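PDB 4TZM: protein HTP-2 from Caenorhabditis elegans, which binds closure motif 1 of HTP-3 and, as a meiotic HORMA domain protein, probably takes part in the hierarchical assembly of the chromosome axis. Local coordinates for residues S30-P35 and E162-V167; N40-A45 and H240-Q245; I46-S51 and T173-V178; A52-R57 and M77-K82; Y69-L74 and S166-M171. One frame throughout, in Å; residues are numbered along the deposited sequence.

Contact 1 (S30-P35 and E162-V167); sequences SIVSDP and EGAESV
V32 and V167 meet tip to tip, CG2 against CG2 at 3.9 Å, where the loop leading into helix 35-56 leans on the first turn of helix 164-185. The two valines present this branch differently. In V32 a chi1 of -63° sets CG2 between the backbone N and the carbonyl carbon and CG1 beside the N; in V167 it is CG1 that lies anti to the backbone N, and CG2 is the branch that reaches across. A164 fills the same side of the helix: its CA lies 4.2 Å from V32 CG2, and its CB comes 4.0 Å from the carbonyl O of S30. Each segment holds a helix start. D34 occupies the N-cap position of helix 35-56, while G163 does so for helix 164-185, and D17 accepts a hydrogen bond from A164 N. The carbonyl O of G163 is gripped by two donors from the next turn, S166 OG at 2.6 Å and V167 N at 3.3 Å, reaching it from the same face of its plane. F41 touches both valines. With no hydrogen bond between the segments, burial of small aliphatic groups is what joins them; backbone bonds of S30 with I19 and V32 with G238 fix the loop from other sides.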
# COMPACT_ATOMS: atom_id res chain seq x y z
N SER A 30 -7.07 12.86 -9.81
CA SER A 30 -6.17 13.69 -10.62
C SER A 30 -5.53 14.79 -9.78
O SER A 30 -4.48 15.32 -10.14
CB SER A 30 -6.92 14.30 -11.80
OG SER A 30 -7.34 13.30 -12.71
N ILE A 31 -6.19 15.13 -8.68
CA ILE A 31 -5.64 16.10 -7.73
C ILE A 31 -5.44 15.42 -6.38
O ILE A 31 -6.33 14.73 -5.89
CB ILE A 31 -6.57 17.32 -7.57
CG1 ILE A 31 -6.78 18.01 -8.92
CG2 ILE A 31 -6.00 18.30 -6.56
CD1 ILE A 31 -7.59 19.29 -8.84
N VAL A 32 -4.26 15.60 -5.80
CA VAL A 32 -3.91 14.94 -4.54
C VAL A 32 -3.34 15.93 -3.52
O VAL A 32 -2.74 15.52 -2.53
CB VAL A 32 -2.88 13.81 -4.76
CG1 VAL A 32 -3.47 12.72 -5.63
CG2 VAL A 32 -1.60 14.37 -5.37
N SER A 33 -3.51 17.22 -3.78
CA SER A 33 -2.90 18.26 -2.95
C SER A 33 -3.69 18.58 -1.68
O SER A 33 -3.10 18.96 -0.66
CB SER A 33 -2.70 19.53 -3.78
OG SER A 33 -3.91 19.91 -4.42
N ASP A 34 -5.01 18.42 -1.73
CA ASP A 34 -5.86 18.70 -0.58
C ASP A 34 -6.01 17.45 0.30
O ASP A 34 -5.86 16.33 -0.19
CB ASP A 34 -7.23 19.21 -1.06
CG ASP A 34 -8.01 18.16 -1.82
OD1 ASP A 34 -7.82 18.06 -3.05
OD2 ASP A 34 -8.82 17.45 -1.19
N PRO A 35 -6.30 17.64 1.60
CA PRO A 35 -6.32 16.55 2.59
C PRO A 35 -7.19 15.35 2.23
O PRO A 35 -6.75 14.21 2.42
CB PRO A 35 -6.87 17.23 3.85
CG PRO A 35 -6.46 18.66 3.70
CD PRO A 35 -6.56 18.95 2.23
N GLU A 162 5.72 17.50 -3.82
CA GLU A 162 6.31 18.13 -5.00
C GLU A 162 5.39 18.15 -6.22
O GLU A 162 5.85 18.37 -7.34
CB GLU A 162 7.63 17.44 -5.35
CG GLU A 162 8.69 17.50 -4.26
CD GLU A 162 9.34 18.87 -4.12
OE1 GLU A 162 8.88 19.83 -4.78
OE2 GLU A 162 10.33 18.99 -3.36
N GLY A 163 4.10 17.91 -6.00
CA GLY A 163 3.14 18.02 -7.08
C GLY A 163 2.52 16.69 -7.49
O GLY A 163 3.01 15.63 -7.11
N ALA A 164 1.44 16.77 -8.26
CA ALA A 164 0.74 15.57 -8.70
C ALA A 164 1.59 14.70 -9.62
O ALA A 164 1.58 13.48 -9.51
CB ALA A 164 -0.56 15.96 -9.40
N GLU A 165 2.34 15.33 -10.52
CA GLU A 165 3.15 14.58 -11.47
C GLU A 165 4.22 13.77 -10.74
O GLU A 165 4.52 12.64 -11.14
CB GLU A 165 3.78 15.50 -12.51
CG GLU A 165 2.79 16.04 -13.55
CD GLU A 165 2.36 14.99 -14.57
OE1 GLU A 165 2.99 13.91 -14.62
OE2 GLU A 165 1.39 15.25 -15.32
N SER A 166 4.79 14.33 -9.68
CA SER A 166 5.78 13.60 -8.89
C SER A 166 5.15 12.38 -8.20
O SER A 166 5.77 11.33 -8.10
CB SER A 166 6.44 14.51 -7.85
OG SER A 166 5.52 14.86 -6.82
N VAL A 167 3.90 12.53 -7.75
CA VAL A 167 3.19 11.41 -7.14
C VAL A 167 2.97 10.29 -8.16
O VAL A 167 3.18 9.11 -7.86
CB VAL A 167 1.83 11.85 -6.54
CG1 VAL A 167 1.11 10.66 -5.94
CG2 VAL A 167 2.03 12.92 -5.49

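Contact 2 (N40-A45 and H240-Q245); sequences NFMIRA and HAAHMQ
The imidazole of H240 is met by M42 neither on a face nor at an edge: CG of the methionine comes to the ring obliquely, and the remainder of its chain runs on past H240 CB. The setting is the core of the HORMA domain, in which helix 35-56 lies on the antiparallel sheet containing strand 240-248. Hydrogen bonding of ND1 to S38 ties the H240 ring to the start of the same helix that carries M42. The second histidine of the strand, H243, has Q245 NE2 in plane at its ring edge and stacks on H152, whereas the F41 ring meets F28 with their planes inclined.

Helix and strand run nearly together, their short axes 20° apart in direction and 9.6 Å apart at closest approach. A single side chain spans this gap. M42 starts with CG anti to the carbonyl carbon and bends at chi2 (-52°), a path that brings its methyl down onto the strand backbone. Alternation along the strand decides what it finds there: H240 and A242 send their CB atoms toward the helix, while A241 points its own away from it, where it touches F132. With P237 also against M42, the methionine is buried. M42 CE lies 3.6 Å from H240 CB and 3.8 Å from A242 CB, and A241 C is 3.5 Å from M42 CE.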
# COMPACT_ATOMS: atom_id res chain seq x y z
N ASN A 40 -7.68 10.00 -0.28
CA ASN A 40 -8.31 9.16 -1.29
C ASN A 40 -7.26 8.50 -2.16
O ASN A 40 -7.45 7.39 -2.64
CB ASN A 40 -9.28 9.96 -2.16
CG ASN A 40 -10.57 10.28 -1.44
OD1 ASN A 40 -10.99 9.54 -0.55
ND2 ASN A 40 -11.21 11.39 -1.81
N PHE A 41 -6.15 9.20 -2.37
CA PHE A 41 -5.09 8.61 -3.16
C PHE A 41 -4.45 7.41 -2.45
O PHE A 41 -4.16 6.41 -3.08
CB PHE A 41 -4.01 9.64 -3.51
CG PHE A 41 -2.83 9.02 -4.18
CD1 PHE A 41 -2.85 8.74 -5.53
CD2 PHE A 41 -1.71 8.65 -3.44
CE1 PHE A 41 -1.78 8.14 -6.15
CE2 PHE A 41 -0.64 8.04 -4.05
CZ PHE A 41 -0.67 7.79 -5.41
N MET A 42 -4.22 7.53 -1.14
CA MET A 42 -3.59 6.44 -0.40
C MET A 42 -4.47 5.19 -0.41
O MET A 42 -3.97 4.06 -0.48
CB MET A 42 -3.30 6.85 1.05
CG MET A 42 -2.22 7.92 1.21
SD MET A 42 -0.68 7.49 0.37
CE MET A 42 0.51 8.34 1.39
N ILE A 43 -5.78 5.40 -0.33
CA ILE A 43 -6.75 4.31 -0.41
C ILE A 43 -6.61 3.55 -1.73
O ILE A 43 -6.57 2.32 -1.74
CB ILE A 43 -8.19 4.84 -0.27
CG1 ILE A 43 -8.35 5.57 1.07
CG2 ILE A 43 -9.20 3.71 -0.38
CD1 ILE A 43 -9.75 6.05 1.37
N ARG A 44 -6.52 4.29 -2.84
CA ARG A 44 -6.35 3.68 -4.15
C ARG A 44 -4.97 3.04 -4.26
O ARG A 44 -4.82 2.00 -4.90
CB ARG A 44 -6.55 4.71 -5.26
CG ARG A 44 -7.85 5.50 -5.17
CD ARG A 44 -9.09 4.61 -5.15
NE ARG A 44 -9.36 3.97 -6.44
CZ ARG A 44 -9.47 2.66 -6.61
NH1 ARG A 44 -9.33 1.84 -5.58
NH2 ARG A 44 -9.71 2.16 -7.82
N ALA A 45 -3.97 3.65 -3.64
CA ALA A 45 -2.61 3.12 -3.65
C ALA A 45 -2.51 1.77 -2.93
O ALA A 45 -1.85 0.85 -3.42
CB ALA A 45 -1.64 4.11 -3.03
N HIS A 240 -0.05 13.21 3.25
CA HIS A 240 0.28 11.89 3.74
C HIS A 240 1.57 11.40 3.11
O HIS A 240 2.00 11.92 2.08
CB HIS A 240 -0.85 10.90 3.44
CG HIS A 240 -2.18 11.30 3.98
ND1 HIS A 240 -2.98 12.25 3.37
CD2 HIS A 240 -2.86 10.90 5.09
CE1 HIS A 240 -4.09 12.41 4.08
NE2 HIS A 240 -4.03 11.60 5.12
N ALA A 241 2.19 10.41 3.74
CA ALA A 241 3.34 9.73 3.16
C ALA A 241 3.27 8.25 3.47
O ALA A 241 2.76 7.85 4.52
CB ALA A 241 4.65 10.33 3.67
N ALA A 242 3.76 7.43 2.55
CA ALA A 242 3.79 5.99 2.75
C ALA A 242 5.16 5.41 2.38
O ALA A 242 5.81 5.90 1.46
CB ALA A 242 2.70 5.32 1.93
N HIS A 243 5.59 4.39 3.11
CA HIS A 243 6.84 3.71 2.81
C HIS A 243 6.60 2.21 2.60
O HIS A 243 6.12 1.53 3.51
CB HIS A 243 7.86 3.93 3.92
CG HIS A 243 9.22 3.38 3.60
ND1 HIS A 243 9.79 2.35 4.31
CD2 HIS A 243 10.12 3.73 2.65
CE1 HIS A 243 10.98 2.08 3.81
NE2 HIS A 243 11.21 2.90 2.81
N MET A 244 6.93 1.72 1.41
CA MET A 244 6.72 0.33 1.04
C MET A 244 8.02 -0.47 1.17
O MET A 244 9.07 -0.07 0.66
CB MET A 244 6.17 0.24 -0.39
CG MET A 244 5.67 -1.14 -0.81
SD MET A 244 4.18 -1.68 0.05
CE MET A 244 3.94 -3.32 -0.64
N GLN A 245 7.95 -1.60 1.87
CA GLN A 245 9.12 -2.42 2.15
C GLN A 245 8.82 -3.90 1.96
O GLN A 245 7.66 -4.31 2.03
CB GLN A 245 9.62 -2.17 3.58
CG GLN A 245 10.94 -1.44 3.67
CD GLN A 245 11.23 -0.94 5.08
OE1 GLN A 245 10.35 -0.92 5.94
NE2 GLN A 245 12.47 -0.52 5.32

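Contact 3 (I46-S51 and T173-V178); sequences IYVVFS and TIVRSV
V49 and I174 form the tight part of this helix-helix contact, with the CG2 methyls of the two residues 3.7 Å apart. Their side chains cross at about a right angle. With CG1 of V49 anti to its backbone N (chi1 179°), both of its methyls come within reach of I174 CG2, the second contact being 4.1 Å from V49 CG1. Around this centre the packing slackens: V49 CG1 stands 4.3 Å from V178 CG2, and V48 CG1 only approaches V175 CG2 to 4.4 Å.

Helices 35-56 and 164-185 run side by side here, their segment axes 16° apart in direction and 10.2 Å apart, both belonging to the helical layer of the HORMA domain. I174 and V178 also rest on I232 of the sheet, and V175 also touches I70. T173 and R176 are the exposed residues of the second helix. S177 OG bonds back to T173 O, which S177 N reaches from the opposite face of its plane. On the far side of the first helix, S51 OG donates to Y47 O at 2.6 Å, nearly along the C=O axis, and accepts from L79 N; Y47 OH bonds to L79 O. These polar groups are thus satisfied away from the seam, which implies that the two segments meet through the shape and burial of branched aliphatic side chains, with no hydrogen bond between them.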
# COMPACT_ATOMS: atom_id res chain seq x y z
N ILE A 46 -3.16 1.66 -1.78
CA ILE A 46 -3.19 0.40 -1.04
C ILE A 46 -3.82 -0.69 -1.90
O ILE A 46 -3.31 -1.80 -1.98
CB ILE A 46 -3.98 0.53 0.28
CG1 ILE A 46 -3.29 1.51 1.23
CG2 ILE A 46 -4.13 -0.82 0.95
CD1 ILE A 46 -4.10 1.83 2.49
N TYR A 47 -4.93 -0.35 -2.55
CA TYR A 47 -5.66 -1.30 -3.38
C TYR A 47 -4.83 -1.78 -4.57
O TYR A 47 -4.81 -2.97 -4.90
CB TYR A 47 -6.97 -0.66 -3.88
CG TYR A 47 -7.68 -1.42 -4.98
CD1 TYR A 47 -8.50 -2.52 -4.70
CD2 TYR A 47 -7.56 -1.03 -6.31
CE1 TYR A 47 -9.16 -3.21 -5.71
CE2 TYR A 47 -8.21 -1.70 -7.32
CZ TYR A 47 -9.01 -2.79 -7.02
OH TYR A 47 -9.66 -3.46 -8.03
N VAL A 48 -4.12 -0.85 -5.20
CA VAL A 48 -3.37 -1.18 -6.41
C VAL A 48 -2.09 -1.95 -6.09
O VAL A 48 -1.82 -2.97 -6.71
CB VAL A 48 -3.02 0.09 -7.21
CG1 VAL A 48 -2.04 -0.24 -8.33
CG2 VAL A 48 -4.28 0.73 -7.76
N VAL A 49 -1.32 -1.47 -5.12
CA VAL A 49 -0.04 -2.09 -4.82
C VAL A 49 -0.23 -3.49 -4.23
O VAL A 49 0.42 -4.44 -4.67
CB VAL A 49 0.79 -1.22 -3.85
CG1 VAL A 49 2.11 -1.91 -3.52
CG2 VAL A 49 1.07 0.13 -4.49
N PHE A 50 -1.14 -3.64 -3.27
CA PHE A 50 -1.36 -4.95 -2.67
C PHE A 50 -2.02 -5.94 -3.63
O PHE A 50 -1.83 -7.15 -3.49
CB PHE A 50 -2.18 -4.83 -1.39
CG PHE A 50 -1.36 -4.40 -0.22
CD1 PHE A 50 -0.34 -5.22 0.25
CD2 PHE A 50 -1.57 -3.18 0.40
CE1 PHE A 50 0.44 -4.84 1.32
CE2 PHE A 50 -0.79 -2.79 1.48
CZ PHE A 50 0.22 -3.62 1.94
N SER A 51 -2.78 -5.43 -4.60
CA SER A 51 -3.29 -6.28 -5.67
C SER A 51 -2.14 -6.82 -6.50
O SER A 51 -2.09 -8.01 -6.82
CB SER A 51 -4.26 -5.52 -6.56
OG SER A 51 -5.49 -5.30 -5.90
N THR A 173 6.88 4.06 -10.27
CA THR A 173 8.10 3.43 -9.74
C THR A 173 7.79 2.25 -8.82
O THR A 173 8.43 1.20 -8.90
CB THR A 173 8.96 4.46 -8.97
OG1 THR A 173 9.56 5.36 -9.91
CG2 THR A 173 10.05 3.76 -8.17
N ILE A 174 6.81 2.42 -7.93
CA ILE A 174 6.46 1.39 -6.97
C ILE A 174 5.97 0.12 -7.67
O ILE A 174 6.44 -0.98 -7.38
CB ILE A 174 5.40 1.88 -5.96
CG1 ILE A 174 6.06 2.72 -4.87
CG2 ILE A 174 4.65 0.71 -5.33
CD1 ILE A 174 5.09 3.29 -3.86
N VAL A 175 5.04 0.30 -8.61
CA VAL A 175 4.44 -0.82 -9.33
C VAL A 175 5.45 -1.53 -10.23
O VAL A 175 5.44 -2.76 -10.34
CB VAL A 175 3.24 -0.35 -10.16
CG1 VAL A 175 2.62 -1.51 -10.91
CG2 VAL A 175 2.22 0.32 -9.24
N ARG A 176 6.33 -0.76 -10.87
CA ARG A 176 7.41 -1.35 -11.65
C ARG A 176 8.35 -2.15 -10.76
O ARG A 176 8.72 -3.27 -11.10
CB ARG A 176 8.19 -0.27 -12.41
CG ARG A 176 7.62 0.06 -13.78
CD ARG A 176 8.61 0.86 -14.62
NE ARG A 176 8.39 0.67 -16.05
CZ ARG A 176 7.69 1.49 -16.82
NH1 ARG A 176 7.14 2.58 -16.30
NH2 ARG A 176 7.54 1.23 -18.11
N SER A 177 8.72 -1.58 -9.62
CA SER A 177 9.62 -2.26 -8.69
C SER A 177 8.98 -3.53 -8.13
O SER A 177 9.66 -4.55 -7.98
CB SER A 177 10.03 -1.33 -7.56
OG SER A 177 10.93 -0.33 -8.02
N VAL A 178 7.69 -3.48 -7.83
CA VAL A 178 6.98 -4.66 -7.35
C VAL A 178 7.00 -5.76 -8.40
O VAL A 178 7.40 -6.89 -8.12
CB VAL A 178 5.52 -4.33 -6.97
CG1 VAL A 178 4.69 -5.60 -6.86
CG2 VAL A 178 5.48 -3.56 -5.66

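Contact 4 (A52-R57 and M77-K82); sequences AVLRQR and MTLSFK
R55 lies alongside M77, the two side chains pointing the same way. From the helix, R55 CB comes within 4.0 Å of M77 CB. The next atom packs more closely: CG, anti to the backbone N (chi1 171°), lies 3.7 Å from both CB and CG of M77. At this point the arginine bends, chi2 being 68°, and its remaining atoms pass beyond the methionine. F65 also packs against the side chain, and at the far end NH1 makes a weak hydrogen bond to L60 O. The arginine therefore uses its methylene groups as an apolar surface and carries its charged end past M77 to L60 O.

The pairing belongs to the place where the last turns of helix 35-56 pass over the small antiparallel hairpin of strands 65-69 and 75-79. Helix and strand directions differ by 111°, and their short axes approach to 7.6 Å; A52 and M77 are the residues whose CA atoms come nearest. One residue before R55, L54 crosses L79 at about a right angle, with CD1 of L54 4.0 Å from CD1 of L79; F65 and I89 touch both leucines, extending this apolar patch toward helix 84-102. On the other flank a water bridges what the side chains do not join directly: it donates to Q56 OE1 at 2.8 Å and accepts from M77 N at 3.0 Å.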
# COMPACT_ATOMS: atom_id res chain seq x y z
N ALA A 52 -1.22 -5.93 -6.87
CA ALA A 52 -0.04 -6.30 -7.63
C ALA A 52 0.78 -7.34 -6.89
O ALA A 52 1.22 -8.32 -7.48
CB ALA A 52 0.80 -5.06 -7.93
N VAL A 53 0.96 -7.15 -5.58
CA VAL A 53 1.75 -8.10 -4.79
C VAL A 53 1.08 -9.47 -4.75
O VAL A 53 1.74 -10.49 -4.99
CB VAL A 53 1.95 -7.61 -3.35
CG1 VAL A 53 2.69 -8.67 -2.54
CG2 VAL A 53 2.71 -6.30 -3.33
N LEU A 54 -0.22 -9.50 -4.46
CA LEU A 54 -0.96 -10.76 -4.42
C LEU A 54 -0.86 -11.52 -5.74
O LEU A 54 -0.64 -12.73 -5.76
CB LEU A 54 -2.43 -10.50 -4.07
CG LEU A 54 -2.78 -10.11 -2.63
CD1 LEU A 54 -4.25 -9.73 -2.53
CD2 LEU A 54 -2.45 -11.24 -1.67
N ARG A 55 -1.01 -10.81 -6.86
CA ARG A 55 -0.97 -11.46 -8.17
C ARG A 55 0.45 -11.88 -8.55
O ARG A 55 0.69 -13.04 -8.87
CB ARG A 55 -1.55 -10.53 -9.24
CG ARG A 55 -1.36 -11.04 -10.67
CD ARG A 55 -2.17 -12.29 -10.95
NE ARG A 55 -1.44 -13.20 -11.83
CZ ARG A 55 -0.95 -14.37 -11.45
NH1 ARG A 55 -1.14 -14.81 -10.22
NH2 ARG A 55 -0.28 -15.12 -12.32
N GLN A 56 1.38 -10.93 -8.49
CA GLN A 56 2.75 -11.15 -8.94
C GLN A 56 3.47 -12.24 -8.14
O GLN A 56 4.32 -12.95 -8.68
CB GLN A 56 3.54 -9.84 -8.88
CG GLN A 56 4.31 -9.50 -10.15
CD GLN A 56 3.42 -9.34 -11.36
OE1 GLN A 56 2.38 -8.68 -11.31
NE2 GLN A 56 3.82 -9.95 -12.47
N ARG A 57 3.13 -12.38 -6.86
CA ARG A 57 3.71 -13.44 -6.03
C ARG A 57 2.90 -14.73 -6.15
O ARG A 57 3.20 -15.72 -5.48
CB ARG A 57 3.79 -12.99 -4.57
CG ARG A 57 4.92 -12.01 -4.29
CD ARG A 57 6.26 -12.60 -4.69
NE ARG A 57 6.83 -13.47 -3.67
CZ ARG A 57 7.70 -14.44 -3.91
NH1 ARG A 57 8.09 -14.69 -5.15
NH2 ARG A 57 8.17 -15.18 -2.91
N MET A 77 -2.39 -5.95 -12.43
CA MET A 77 -3.59 -6.73 -12.13
C MET A 77 -4.22 -6.27 -10.81
O MET A 77 -3.61 -6.39 -9.75
CB MET A 77 -3.26 -8.22 -12.07
CG MET A 77 -2.63 -8.78 -13.34
SD MET A 77 -3.66 -8.60 -14.81
CE MET A 77 -4.95 -9.81 -14.49
N THR A 78 -5.43 -5.73 -10.89
CA THR A 78 -6.17 -5.30 -9.70
C THR A 78 -7.28 -6.28 -9.36
O THR A 78 -7.91 -6.85 -10.26
CB THR A 78 -6.79 -3.90 -9.89
OG1 THR A 78 -7.71 -3.93 -10.98
CG2 THR A 78 -5.70 -2.86 -10.15
N LEU A 79 -7.53 -6.48 -8.07
CA LEU A 79 -8.55 -7.41 -7.61
C LEU A 79 -9.91 -7.09 -8.24
O LEU A 79 -10.29 -5.92 -8.34
CB LEU A 79 -8.65 -7.40 -6.09
CG LEU A 79 -7.52 -8.11 -5.33
CD1 LEU A 79 -7.46 -7.67 -3.88
CD2 LEU A 79 -7.68 -9.63 -5.43
N SER A 80 -10.62 -8.12 -8.68
CA SER A 80 -11.89 -7.94 -9.38
C SER A 80 -13.07 -7.94 -8.41
O SER A 80 -13.15 -8.79 -7.52
CB SER A 80 -12.08 -9.04 -10.43
OG SER A 80 -13.28 -8.85 -11.15
N PHE A 81 -13.97 -6.99 -8.58
CA PHE A 81 -15.13 -6.85 -7.70
C PHE A 81 -16.26 -7.79 -8.08
O PHE A 81 -17.25 -7.90 -7.36
CB PHE A 81 -15.62 -5.40 -7.69
CG PHE A 81 -14.72 -4.45 -6.95
CD1 PHE A 81 -14.84 -4.28 -5.59
CD2 PHE A 81 -13.74 -3.74 -7.63
CE1 PHE A 81 -14.01 -3.41 -4.90
CE2 PHE A 81 -12.91 -2.87 -6.95
CZ PHE A 81 -13.04 -2.70 -5.59
N LYS A 82 -16.12 -8.46 -9.22
CA LYS A 82 -17.11 -9.43 -9.68
C LYS A 82 -16.89 -10.79 -9.01
O LYS A 82 -17.84 -11.51 -8.72
CB LYS A 82 -17.07 -9.57 -11.20
CG LYS A 82 -17.58 -8.35 -11.95
CD LYS A 82 -17.26 -8.43 -13.44
CE LYS A 82 -17.58 -7.12 -14.15
NZ LYS A 82 -16.98 -7.06 -15.51
O HOH W 1 0.36 -6.75 -11.65

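Contact 5 (Y69-L74 and S166-M171); sequences YITENL and SVRDQM
A classic beta bulge, with I70 and T71 both facing L74, shapes the connection between hairpin strands 65-69 and 75-79 and presents I70 and T71 to helix 164-185. T71 also begins an ST turn: its OG1 accepts from N73 N at 3.2 Å, with a weak bond from L74 N. With chi1 at 76°, OG1 stays between the backbone N and the carbonyl carbon, and the CG2 methyl is the branch offered to the helix. There it meets R168, whose chain is extended from CG to NE and crosses the threonine at about a right angle. T71 CG2 lies obliquely to the guanidinium, 3.3 Å from R168 NH2 and 3.8 Å from R168 CZ. One turn farther along the helix, I70 CG2 rests 4.3 Å from M171 CG, a looser aliphatic contact. W24, from a loop, touches both I70 and R168, while M171 continues inward to F41 and A45. No hydrogen bond joins the two segments, and the buried R168 NE has no partner in the model. The T71–R168 half therefore sets a methyl against a cationic group, probably at some desolvation cost, beside a purely apolar I70–M171 half.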
# COMPACT_ATOMS: atom_id res chain seq x y z
N TYR A 69 -4.52 -0.36 -16.27
CA TYR A 69 -3.34 0.41 -16.68
C TYR A 69 -3.15 1.61 -15.76
O TYR A 69 -4.12 2.27 -15.38
CB TYR A 69 -3.47 0.88 -18.13
CG TYR A 69 -3.33 -0.21 -19.17
CD1 TYR A 69 -4.38 -1.08 -19.45
CD2 TYR A 69 -2.16 -0.35 -19.90
CE1 TYR A 69 -4.26 -2.06 -20.41
CE2 TYR A 69 -2.03 -1.33 -20.87
CZ TYR A 69 -3.09 -2.18 -21.12
OH TYR A 69 -2.96 -3.16 -22.08
N ILE A 70 -1.90 1.89 -15.42
CA ILE A 70 -1.55 3.08 -14.66
C ILE A 70 -1.10 4.17 -15.62
O ILE A 70 -1.44 5.34 -15.47
CB ILE A 70 -0.44 2.79 -13.65
CG1 ILE A 70 -0.82 1.58 -12.80
CG2 ILE A 70 -0.18 4.01 -12.77
CD1 ILE A 70 0.34 0.94 -12.11
N THR A 71 -0.32 3.77 -16.62
CA THR A 71 0.00 4.61 -17.76
C THR A 71 -0.26 3.81 -19.02
O THR A 71 -0.61 2.63 -18.95
CB THR A 71 1.46 5.11 -17.74
OG1 THR A 71 2.34 4.05 -18.14
CG2 THR A 71 1.85 5.59 -16.35
N GLU A 72 -0.09 4.43 -20.18
CA GLU A 72 -0.31 3.73 -21.45
C GLU A 72 0.70 2.60 -21.62
O GLU A 72 0.42 1.60 -22.27
CB GLU A 72 -0.21 4.70 -22.62
CG GLU A 72 -1.31 5.76 -22.66
CD GLU A 72 -1.14 6.71 -23.82
OE1 GLU A 72 -0.06 6.70 -24.45
OE2 GLU A 72 -2.09 7.47 -24.11
N ASN A 73 1.88 2.79 -21.03
CA ASN A 73 2.98 1.84 -21.16
C ASN A 73 2.95 0.74 -20.10
O ASN A 73 3.50 -0.34 -20.31
CB ASN A 73 4.31 2.59 -21.07
CG ASN A 73 5.34 2.08 -22.06
OD1 ASN A 73 5.88 0.98 -21.90
ND2 ASN A 73 5.63 2.87 -23.08
N LEU A 74 2.31 1.02 -18.96
CA LEU A 74 2.40 0.14 -17.80
C LEU A 74 1.05 -0.39 -17.33
O LEU A 74 0.11 0.37 -17.10
CB LEU A 74 3.09 0.88 -16.64
CG LEU A 74 3.19 0.12 -15.32
CD1 LEU A 74 4.18 -1.03 -15.42
CD2 LEU A 74 3.56 1.06 -14.18
N SER A 166 4.79 14.33 -9.68
CA SER A 166 5.78 13.60 -8.89
C SER A 166 5.15 12.38 -8.20
O SER A 166 5.77 11.33 -8.10
CB SER A 166 6.44 14.51 -7.85
OG SER A 166 5.52 14.86 -6.82
N VAL A 167 3.90 12.53 -7.75
CA VAL A 167 3.19 11.41 -7.14
C VAL A 167 2.97 10.29 -8.16
O VAL A 167 3.18 9.11 -7.86
CB VAL A 167 1.83 11.85 -6.54
CG1 VAL A 167 1.11 10.66 -5.94
CG2 VAL A 167 2.03 12.92 -5.49
N ARG A 168 2.54 10.66 -9.36
CA ARG A 168 2.38 9.69 -10.45
C ARG A 168 3.69 8.97 -10.77
O ARG A 168 3.69 7.76 -11.01
CB ARG A 168 1.84 10.39 -11.71
CG ARG A 168 1.72 9.49 -12.95
CD ARG A 168 1.28 10.30 -14.17
NE ARG A 168 1.25 9.53 -15.41
CZ ARG A 168 2.28 9.41 -16.24
NH1 ARG A 168 3.43 10.00 -15.97
NH2 ARG A 168 2.16 8.69 -17.35
N ASP A 169 4.80 9.71 -10.74
CA ASP A 169 6.12 9.11 -10.95
C ASP A 169 6.45 8.12 -9.83
O ASP A 169 7.03 7.06 -10.08
CB ASP A 169 7.21 10.18 -11.01
CG ASP A 169 7.15 11.02 -12.27
OD1 ASP A 169 6.45 10.63 -13.23
OD2 ASP A 169 7.81 12.08 -12.30
N GLN A 170 6.10 8.48 -8.60
CA GLN A 170 6.37 7.63 -7.45
C GLN A 170 5.52 6.37 -7.50
O GLN A 170 5.95 5.30 -7.08
CB GLN A 170 6.11 8.39 -6.14
CG GLN A 170 7.13 9.47 -5.82
CD GLN A 170 6.64 10.45 -4.76
OE1 GLN A 170 5.47 10.43 -4.37
NE2 GLN A 170 7.53 11.31 -4.29
N MET A 171 4.30 6.49 -8.03
CA MET A 171 3.39 5.36 -8.13
C MET A 171 3.82 4.40 -9.23
O MET A 171 3.78 3.18 -9.06
CB MET A 171 1.96 5.84 -8.38
CG MET A 171 0.97 4.73 -8.70
SD MET A 171 0.86 3.51 -7.37
CE MET A 171 0.37 4.54 -6.01

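Overall arrangement
From the N terminus, the chain first supplies segment 30-35 of contact 1, then three successive parts of helix 35-56 for contacts 2, 3 and 4. The hairpin turn 69-74 then opens contact 5 before strand 75-79 closes contact 4, which is nested inside contacts 1, 2 and 3. Helix 164-185 then closes contacts 1, 5 and 3 in turn, the first two sharing S166 and V167. Contact 5 is nested inside contact 3, and contact 3 inside contact 2, whose strand closes the longest loop. Contact 1 crosses contacts 2 and 3, while contact 4 crosses contact 5. Together they bind helices 35-56 and 164-185 to sheet, hairpin and N-terminal loop.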